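Local coordinates for giding protein-mglB (Thermus thermophilus, PDB 1J3W), which probably acts as a guanine nucleotide exchange factor and molecular adaptor, and is linked to gliding motility, at residues L20-L33 with A43-L56. Numbering follows the deposited sequence.
Sequences LEETLRETGARYAL and AHKEALWAPKPPPL
Tyr-31 and Pro-53 meet in a CH-pi contact on the first beta hairpin of this Roadblock/LC7 domain, where the loop leaving strand 41-46, outermost in this chain's sheet, folds back over its neighbour, strand 31-36. CB of Pro-53 sits 3.4 Å from the centroid of the Tyr-31 ring, 12° off the normal, while Arg-30 CB covers the opposite face, so the phenol is sandwiched between the two. With CG beside the backbone N (chi1 -41°), the ring reaches past Glu-46, whose CG touches CD1, and carries its hydroxyl to the loop. There Tyr-31 OH donates to Pro-51 O at 2.7 Å, arriving from above the carbonyl plane. Replacing Tyr-31 by an alanine removes both ring and hydroxyl, and Pro-51 O would probably lose this donor while a gap opens under Pro-53, freeing the proline-rich loop to shift. Beside it the extended Arg-30 chain lays CG against Trp-49 CH2 at 3.5 Å, guanidinium and indole planes nearly perpendicular, before its NE reaches Asp-110 in a salt bridge. On the same sheet face as Tyr-31, His-44 ND1 donates to the syn side of Glu-46 OE2 over 2.7 Å, with the carboxylate oxygen close to the imidazole plane. On the other face lies helix 10-27: Lys-45, bent at chi2 (-64°), carries its CB and CG against Leu-20 CB and slants across Glu-21, CG to CG, and Leu-24 CD1 packs on Lys-45 O. Paired backbone bonds between Ala-32 and Lys-45 hold the strands in antiparallel register. Between helix end and turn, one water donates to Leu-24 O and Ala-29 O and accepts from Trp-49 NE1 at 3.1 Å.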
ATOM      1  N   LEU B  20     -28.207  -0.684   2.922  1.00 10.66           N
ATOM      2  CA  LEU B  20     -27.412  -1.907   2.832  1.00  9.73           C
ATOM      3  C   LEU B  20     -28.279  -3.132   2.594  1.00 10.19           C
ATOM      4  O   LEU B  20     -27.947  -3.973   1.757  1.00  9.88           O
ATOM      5  CB  LEU B  20     -26.567  -2.103   4.097  1.00  9.54           C
ATOM      6  CG  LEU B  20     -25.509  -1.031   4.381  1.00 10.32           C
ATOM      7  CD1 LEU B  20     -24.790  -1.378   5.666  1.00 12.16           C
ATOM      8  CD2 LEU B  20     -24.513  -0.931   3.229  1.00 10.00           C
ATOM      9  N   GLU B  21     -29.389  -3.232   3.319  1.00 10.23           N
ATOM     10  CA  GLU B  21     -30.298  -4.361   3.168  1.00 12.57           C
ATOM     11  C   GLU B  21     -30.898  -4.418   1.767  1.00 12.08           C
ATOM     12  O   GLU B  21     -30.952  -5.485   1.146  1.00 12.47           O
ATOM     13  CB  GLU B  21     -31.416  -4.277   4.211  1.00 14.30           C
ATOM     14  CG  GLU B  21     -30.935  -4.529   5.629  1.00 20.59           C
ATOM     15  CD  GLU B  21     -31.983  -4.215   6.677  1.00 23.94           C
ATOM     16  OE1 GLU B  21     -31.785  -4.612   7.845  1.00 27.06           O
ATOM     17  OE2 GLU B  21     -32.998  -3.568   6.339  1.00 26.65           O
ATOM     18  N   GLU B  22     -31.350  -3.272   1.274  1.00 11.65           N
ATOM     19  CA  GLU B  22     -31.942  -3.201  -0.057  1.00 12.74           C
ATOM     20  C   GLU B  22     -30.908  -3.556  -1.120  1.00 12.06           C
ATOM     21  O   GLU B  22     -31.212  -4.250  -2.090  1.00 12.01           O
ATOM     22  CB  GLU B  22     -32.485  -1.792  -0.313  1.00 15.71           C
ATOM     23  CG  GLU B  22     -33.631  -1.403   0.611  1.00 22.04           C
ATOM     24  CD  GLU B  22     -34.004   0.062   0.492  1.00 26.34           C
ATOM     25  OE1 GLU B  22     -34.959   0.491   1.177  1.00 29.26           O
ATOM     26  OE2 GLU B  22     -33.343   0.786  -0.282  1.00 30.07           O
ATOM     27  N   THR B  23     -29.679  -3.089  -0.928  1.00 10.17           N
ATOM     28  CA  THR B  23     -28.617  -3.357  -1.891  1.00 10.03           C
ATOM     29  C   THR B  23     -28.311  -4.855  -1.972  1.00  9.53           C
ATOM     30  O   THR B  23     -28.058  -5.383  -3.055  1.00 10.40           O
ATOM     31  CB  THR B  23     -27.360  -2.549  -1.534  1.00 10.35           C
ATOM     32  OG1 THR B  23     -27.701  -1.153  -1.525  1.00 11.21           O
ATOM     33  CG2 THR B  23     -26.261  -2.762  -2.571  1.00 10.88           C
ATOM     34  N   LEU B  24     -28.341  -5.543  -0.835  1.00 10.19           N
ATOM     35  CA  LEU B  24     -28.097  -6.984  -0.847  1.00  9.92           C
ATOM     36  C   LEU B  24     -29.184  -7.674  -1.668  1.00 10.38           C
ATOM     37  O   LEU B  24     -28.895  -8.548  -2.481  1.00 11.56           O
ATOM     38  CB  LEU B  24     -28.089  -7.543   0.577  1.00 10.61           C
ATOM     39  CG  LEU B  24     -26.875  -7.166   1.430  1.00 10.43           C
ATOM     40  CD1 LEU B  24     -27.122  -7.584   2.863  1.00 12.79           C
ATOM     41  CD2 LEU B  24     -25.617  -7.847   0.884  1.00 12.76           C
ATOM     42  N   ARG B  25     -30.435  -7.280  -1.457  1.00 11.01           N
ATOM     43  CA  ARG B  25     -31.542  -7.879  -2.194  1.00 11.95           C
ATOM     44  C   ARG B  25     -31.473  -7.617  -3.700  1.00 11.41           C
ATOM     45  O   ARG B  25     -31.729  -8.515  -4.507  1.00 13.21           O
ATOM     46  CB  ARG B  25     -32.879  -7.369  -1.645  1.00 13.96           C
ATOM     47  CG  ARG B  25     -33.234  -7.918  -0.272  1.00 20.59           C
ATOM     48  CD  ARG B  25     -34.677  -7.597   0.101  1.00 24.68           C
ATOM     49  NE  ARG B  25     -34.868  -6.205   0.505  1.00 30.18           N
ATOM     50  CZ  ARG B  25     -34.461  -5.701   1.668  1.00 32.24           C
ATOM     51  NH1 ARG B  25     -33.836  -6.472   2.548  1.00 34.92           N
ATOM     52  NH2 ARG B  25     -34.686  -4.425   1.953  1.00 33.31           N
ATOM     53  N   GLU B  26     -31.118  -6.394  -4.075  1.00 11.35           N
ATOM     54  CA  GLU B  26     -31.040  -6.021  -5.486  1.00 11.28           C
ATOM     55  C   GLU B  26     -29.852  -6.603  -6.240  1.00 11.48           C
ATOM     56  O   GLU B  26     -29.935  -6.847  -7.442  1.00 12.78           O
ATOM     57  CB  GLU B  26     -30.988  -4.492  -5.624  1.00 11.95           C
ATOM     58  CG  GLU B  26     -32.227  -3.767  -5.133  1.00 14.87           C
ATOM     59  CD  GLU B  26     -33.337  -3.722  -6.162  1.00 18.49           C
ATOM     60  OE1 GLU B  26     -33.236  -4.417  -7.196  1.00 19.04           O
ATOM     61  OE2 GLU B  26     -34.319  -2.984  -5.933  1.00 21.84           O
ATOM     62  N   THR B  27     -28.751  -6.824  -5.530  1.00 10.57           N
ATOM     63  CA  THR B  27     -27.527  -7.314  -6.159  1.00 10.71           C
ATOM     64  C   THR B  27     -27.259  -8.802  -6.065  1.00  9.84           C
ATOM     65  O   THR B  27     -26.608  -9.369  -6.942  1.00 11.69           O
ATOM     66  CB  THR B  27     -26.277  -6.629  -5.563  1.00  9.82           C
ATOM     67  OG1 THR B  27     -26.175  -6.955  -4.167  1.00  9.58           O
ATOM     68  CG2 THR B  27     -26.349  -5.123  -5.737  1.00 11.22           C
ATOM     69  N   GLY B  28     -27.747  -9.425  -5.001  1.00  9.79           N
ATOM     70  CA  GLY B  28     -27.474 -10.833  -4.797  1.00  9.75           C
ATOM     71  C   GLY B  28     -26.149 -10.999  -4.063  1.00 10.05           C
ATOM     72  O   GLY B  28     -25.651 -12.116  -3.925  1.00 10.56           O
ATOM     73  N   ALA B  29     -25.571  -9.894  -3.594  1.00  8.72           N
ATOM     74  CA  ALA B  29     -24.305  -9.949  -2.864  1.00  8.61           C
ATOM     75  C   ALA B  29     -24.461 -10.620  -1.501  1.00  8.83           C
ATOM     76  O   ALA B  29     -25.567 -10.718  -0.964  1.00 10.30           O
ATOM     77  CB  ALA B  29     -23.735  -8.543  -2.679  1.00  9.38           C
ATOM     78  N   ARG B  30     -23.340 -11.066  -0.942  1.00  8.66           N
ATOM     79  CA  ARG B  30     -23.334 -11.728   0.354  1.00  8.70           C
ATOM     80  C   ARG B  30     -23.305 -10.761   1.523  1.00  8.65           C
ATOM     81  O   ARG B  30     -24.091 -10.882   2.463  1.00  8.67           O
ATOM     82  CB  ARG B  30     -22.111 -12.639   0.499  1.00 10.39           C
ATOM     83  CG  ARG B  30     -22.080 -13.868  -0.378  1.00 12.99           C
ATOM     84  CD  ARG B  30     -20.937 -14.774   0.077  1.00 16.07           C
ATOM     85  NE  ARG B  30     -20.879 -16.022  -0.676  1.00 20.15           N
ATOM     86  CZ  ARG B  30     -20.119 -17.057  -0.339  1.00 19.48           C
ATOM     87  NH1 ARG B  30     -19.356 -16.998   0.745  1.00 22.85           N
ATOM     88  NH2 ARG B  30     -20.107 -18.146  -1.098  1.00 22.56           N
ATOM     89  N   TYR B  31     -22.378  -9.808   1.473  1.00  8.68           N
ATOM     90  CA  TYR B  31     -22.210  -8.874   2.577  1.00  9.28           C
ATOM     91  C   TYR B  31     -22.077  -7.446   2.092  1.00  8.12           C
ATOM     92  O   TYR B  31     -21.486  -7.187   1.039  1.00  8.42           O
ATOM     93  CB  TYR B  31     -20.957  -9.258   3.387  1.00  9.85           C
ATOM     94  CG  TYR B  31     -20.797 -10.752   3.604  1.00 10.55           C
ATOM     95  CD1 TYR B  31     -21.772 -11.486   4.279  1.00  9.98           C
ATOM     96  CD2 TYR B  31     -19.697 -11.439   3.086  1.00 10.44           C
ATOM     97  CE1 TYR B  31     -21.663 -12.868   4.423  1.00  9.79           C
ATOM     98  CE2 TYR B  31     -19.578 -12.825   3.226  1.00 10.91           C
ATOM     99  CZ  TYR B  31     -20.568 -13.528   3.893  1.00  9.01           C
ATOM    100  OH  TYR B  31     -20.473 -14.898   4.007  1.00 12.52           O
ATOM    101  N   ALA B  32     -22.627  -6.523   2.869  1.00  8.04           N
ATOM    102  CA  ALA B  32     -22.574  -5.104   2.537  1.00  8.66           C
ATOM    103  C   ALA B  32     -22.139  -4.327   3.767  1.00  9.21           C
ATOM    104  O   ALA B  32     -22.660  -4.541   4.861  1.00 10.17           O
ATOM    105  CB  ALA B  32     -23.938  -4.625   2.072  1.00 10.09           C
ATOM    106  N   LEU B  33     -21.179  -3.428   3.596  1.00  8.49           N
ATOM    107  CA  LEU B  33     -20.698  -2.642   4.724  1.00 10.39           C
ATOM    108  C   LEU B  33     -20.416  -1.208   4.346  1.00 10.02           C
ATOM    109  O   LEU B  33     -20.098  -0.908   3.195  1.00 10.25           O
ATOM    110  CB  LEU B  33     -19.382  -3.198   5.275  1.00 14.01           C
ATOM    111  CG  LEU B  33     -19.117  -4.663   5.584  1.00 15.20           C
ATOM    112  CD1 LEU B  33     -18.817  -5.417   4.294  1.00 12.33           C
ATOM    113  CD2 LEU B  33     -17.911  -4.744   6.520  1.00 15.71           C
ATOM    114  N   ALA B  43     -21.509   0.442   9.710  1.00 11.90           N
ATOM    115  CA  ALA B  43     -22.760  -0.309   9.625  1.00 11.04           C
ATOM    116  C   ALA B  43     -22.512  -1.486   8.690  1.00 11.19           C
ATOM    117  O   ALA B  43     -21.724  -1.378   7.746  1.00 10.32           O
ATOM    118  CB  ALA B  43     -23.877   0.569   9.068  1.00 12.64           C
ATOM    119  N   HIS B  44     -23.158  -2.616   8.955  1.00 10.35           N
ATOM    120  CA  HIS B  44     -22.981  -3.784   8.102  1.00 10.10           C
ATOM    121  C   HIS B  44     -24.202  -4.682   8.149  1.00 10.27           C
ATOM    122  O   HIS B  44     -24.867  -4.790   9.178  1.00 11.84           O
ATOM    123  CB  HIS B  44     -21.733  -4.577   8.511  1.00 10.94           C
ATOM    124  CG  HIS B  44     -21.830  -5.222   9.858  1.00  9.83           C
ATOM    125  ND1 HIS B  44     -22.407  -6.459  10.053  1.00 11.99           N
ATOM    126  CD2 HIS B  44     -21.419  -4.801  11.077  1.00 12.68           C
ATOM    127  CE1 HIS B  44     -22.345  -6.773  11.335  1.00 14.15           C
ATOM    128  NE2 HIS B  44     -21.750  -5.783  11.978  1.00 12.02           N
ATOM    129  N   LYS B  45     -24.501  -5.306   7.014  1.00 10.13           N
ATOM    130  CA  LYS B  45     -25.625  -6.222   6.901  1.00  9.83           C
ATOM    131  C   LYS B  45     -25.212  -7.400   6.039  1.00  9.79           C
ATOM    132  O   LYS B  45     -24.400  -7.257   5.118  1.00  9.75           O
ATOM    133  CB  LYS B  45     -26.840  -5.512   6.298  1.00 11.26           C
ATOM    134  CG  LYS B  45     -27.472  -4.521   7.265  1.00 15.14           C
ATOM    135  CD  LYS B  45     -28.024  -5.241   8.492  1.00 17.89           C
ATOM    136  CE  LYS B  45     -28.215  -4.284   9.659  1.00 21.88           C
ATOM    137  NZ  LYS B  45     -28.801  -4.962  10.856  1.00 24.40           N
ATOM    138  N   GLU B  46     -25.763  -8.567   6.347  1.00 10.10           N
ATOM    139  CA  GLU B  46     -25.435  -9.782   5.617  1.00 10.55           C
ATOM    140  C   GLU B  46     -26.692 -10.397   5.043  1.00 11.08           C
ATOM    141  O   GLU B  46     -27.768 -10.285   5.632  1.00 13.47           O
ATOM    142  CB  GLU B  46     -24.762 -10.795   6.548  1.00 12.02           C
ATOM    143  CG  GLU B  46     -23.443 -10.322   7.165  1.00 13.57           C
ATOM    144  CD  GLU B  46     -23.631  -9.302   8.275  1.00 15.61           C
ATOM    145  OE1 GLU B  46     -24.297  -9.629   9.285  1.00 17.97           O
ATOM    146  OE2 GLU B  46     -23.107  -8.177   8.143  1.00 13.43           O
ATOM    147  N   ALA B  47     -26.563 -11.039   3.887  1.00 11.00           N
ATOM    148  CA  ALA B  47     -27.714 -11.684   3.263  1.00 11.56           C
ATOM    149  C   ALA B  47     -28.140 -12.852   4.140  1.00 13.53           C
ATOM    150  O   ALA B  47     -27.301 -13.584   4.654  1.00 14.07           O
ATOM    151  CB  ALA B  47     -27.351 -12.179   1.874  1.00 12.06           C
ATOM    152  N   LEU B  48     -29.447 -13.028   4.301  1.00 16.94           N
ATOM    153  CA  LEU B  48     -29.965 -14.104   5.135  1.00 19.52           C
ATOM    154  C   LEU B  48     -29.502 -15.489   4.689  1.00 18.81           C
ATOM    155  O   LEU B  48     -29.333 -16.389   5.508  1.00 20.18           O
ATOM    156  CB  LEU B  48     -31.496 -14.049   5.153  1.00 22.65           C
ATOM    157  CG  LEU B  48     -32.108 -12.777   5.748  1.00 27.17           C
ATOM    158  CD1 LEU B  48     -33.626 -12.853   5.667  1.00 28.46           C
ATOM    159  CD2 LEU B  48     -31.659 -12.619   7.196  1.00 29.13           C
ATOM    160  N   TRP B  49     -29.278 -15.650   3.388  1.00 16.02           N
ATOM    161  CA  TRP B  49     -28.860 -16.932   2.835  1.00 15.93           C
ATOM    162  C   TRP B  49     -27.362 -17.197   2.922  1.00 15.23           C
ATOM    163  O   TRP B  49     -26.916 -18.337   2.811  1.00 15.70           O
ATOM    164  CB  TRP B  49     -29.277 -17.023   1.364  1.00 13.81           C
ATOM    165  CG  TRP B  49     -28.655 -15.961   0.491  1.00 13.39           C
ATOM    166  CD1 TRP B  49     -29.198 -14.757   0.144  1.00 13.28           C
ATOM    167  CD2 TRP B  49     -27.357 -16.006  -0.117  1.00 11.08           C
ATOM    168  NE1 TRP B  49     -28.317 -14.049  -0.644  1.00 12.48           N
ATOM    169  CE2 TRP B  49     -27.181 -14.793  -0.818  1.00 11.88           C
ATOM    170  CE3 TRP B  49     -26.324 -16.955  -0.137  1.00 11.42           C
ATOM    171  CZ2 TRP B  49     -26.014 -14.503  -1.535  1.00 10.67           C
ATOM    172  CZ3 TRP B  49     -25.159 -16.665  -0.853  1.00 12.69           C
ATOM    173  CH2 TRP B  49     -25.020 -15.446  -1.541  1.00 12.16           C
ATOM    174  N   ALA B  50     -26.584 -16.140   3.113  1.00 15.18           N
ATOM    175  CA  ALA B  50     -25.135 -16.272   3.147  1.00 15.54           C
ATOM    176  C   ALA B  50     -24.551 -16.894   4.406  1.00 16.06           C
ATOM    177  O   ALA B  50     -25.118 -16.786   5.492  1.00 16.84           O
ATOM    178  CB  ALA B  50     -24.498 -14.910   2.908  1.00 15.38           C
ATOM    179  N   PRO B  51     -23.401 -17.570   4.266  1.00 15.58           N
ATOM    180  CA  PRO B  51     -22.763 -18.190   5.426  1.00 16.97           C
ATOM    181  C   PRO B  51     -22.109 -17.100   6.262  1.00 17.13           C
ATOM    182  O   PRO B  51     -22.102 -15.926   5.874  1.00 16.01           O
ATOM    183  CB  PRO B  51     -21.740 -19.127   4.794  1.00 18.17           C
ATOM    184  CG  PRO B  51     -21.356 -18.406   3.545  1.00 16.65           C
ATOM    185  CD  PRO B  51     -22.695 -17.929   3.025  1.00 15.96           C
ATOM    186  N   LYS B  52     -21.578 -17.487   7.415  1.00 17.08           N
ATOM    187  CA  LYS B  52     -20.904 -16.543   8.291  1.00 18.08           C
ATOM    188  C   LYS B  52     -19.824 -15.853   7.461  1.00 16.20           C
ATOM    189  O   LYS B  52     -19.059 -16.511   6.759  1.00 16.97           O
ATOM    190  CB  LYS B  52     -20.268 -17.291   9.462  1.00 21.58           C
ATOM    191  CG  LYS B  52     -19.473 -16.423  10.414  1.00 25.34           C
ATOM    192  CD  LYS B  52     -18.811 -17.282  11.483  1.00 27.83           C
ATOM    193  CE  LYS B  52     -17.932 -16.462  12.410  1.00 29.88           C
ATOM    194  NZ  LYS B  52     -17.254 -17.332  13.415  1.00 32.47           N
ATOM    195  N   PRO B  53     -19.756 -14.516   7.523  1.00 15.38           N
ATOM    196  CA  PRO B  53     -18.741 -13.807   6.745  1.00 14.35           C
ATOM    197  C   PRO B  53     -17.361 -13.914   7.362  1.00 16.09           C
ATOM    198  O   PRO B  53     -17.210 -14.343   8.504  1.00 16.22           O
ATOM    199  CB  PRO B  53     -19.240 -12.367   6.770  1.00 15.66           C
ATOM    200  CG  PRO B  53     -19.837 -12.260   8.139  1.00 16.25           C
ATOM    201  CD  PRO B  53     -20.625 -13.561   8.238  1.00 14.99           C
ATOM    202  N   PRO B  54     -16.326 -13.561   6.592  1.00 15.64           N
ATOM    203  CA  PRO B  54     -14.979 -13.622   7.156  1.00 15.30           C
ATOM    204  C   PRO B  54     -14.984 -12.481   8.172  1.00 15.26           C
ATOM    205  O   PRO B  54     -15.901 -11.658   8.168  1.00 14.69           O
ATOM    206  CB  PRO B  54     -14.092 -13.334   5.948  1.00 17.86           C
ATOM    207  CG  PRO B  54     -14.937 -12.429   5.118  1.00 17.67           C
ATOM    208  CD  PRO B  54     -16.301 -13.080   5.199  1.00 15.66           C
ATOM    209  N   PRO B  55     -13.984 -12.413   9.062  1.00 14.09           N
ATOM    210  CA  PRO B  55     -13.965 -11.327  10.050  1.00 14.85           C
ATOM    211  C   PRO B  55     -14.183  -9.974   9.374  1.00 13.42           C
ATOM    212  O   PRO B  55     -13.343  -9.519   8.600  1.00 13.09           O
ATOM    213  CB  PRO B  55     -12.575 -11.453  10.671  1.00 15.81           C
ATOM    214  CG  PRO B  55     -12.296 -12.922  10.565  1.00 19.99           C
ATOM    215  CD  PRO B  55     -12.785 -13.262   9.179  1.00 17.02           C
ATOM    216  N   LEU B  56     -15.299  -9.322   9.679  1.00 11.92           N
ATOM    217  CA  LEU B  56     -15.610  -8.047   9.042  1.00 11.90           C
ATOM    218  C   LEU B  56     -14.679  -6.912   9.420  1.00 12.49           C
ATOM    219  O   LEU B  56     -14.438  -6.016   8.610  1.00 12.20           O
ATOM    220  CB  LEU B  56     -17.062  -7.654   9.317  1.00 12.52           C
ATOM    221  CG  LEU B  56     -18.104  -8.581   8.683  1.00 14.59           C
ATOM    222  CD1 LEU B  56     -19.491  -8.081   9.044  1.00 14.71           C
ATOM    223  CD2 LEU B  56     -17.928  -8.630   7.172  1.00 16.50           C
TER
HETATM  224  O   HOH W   1     -28.252 -11.010  -1.237  1.00 13.36           O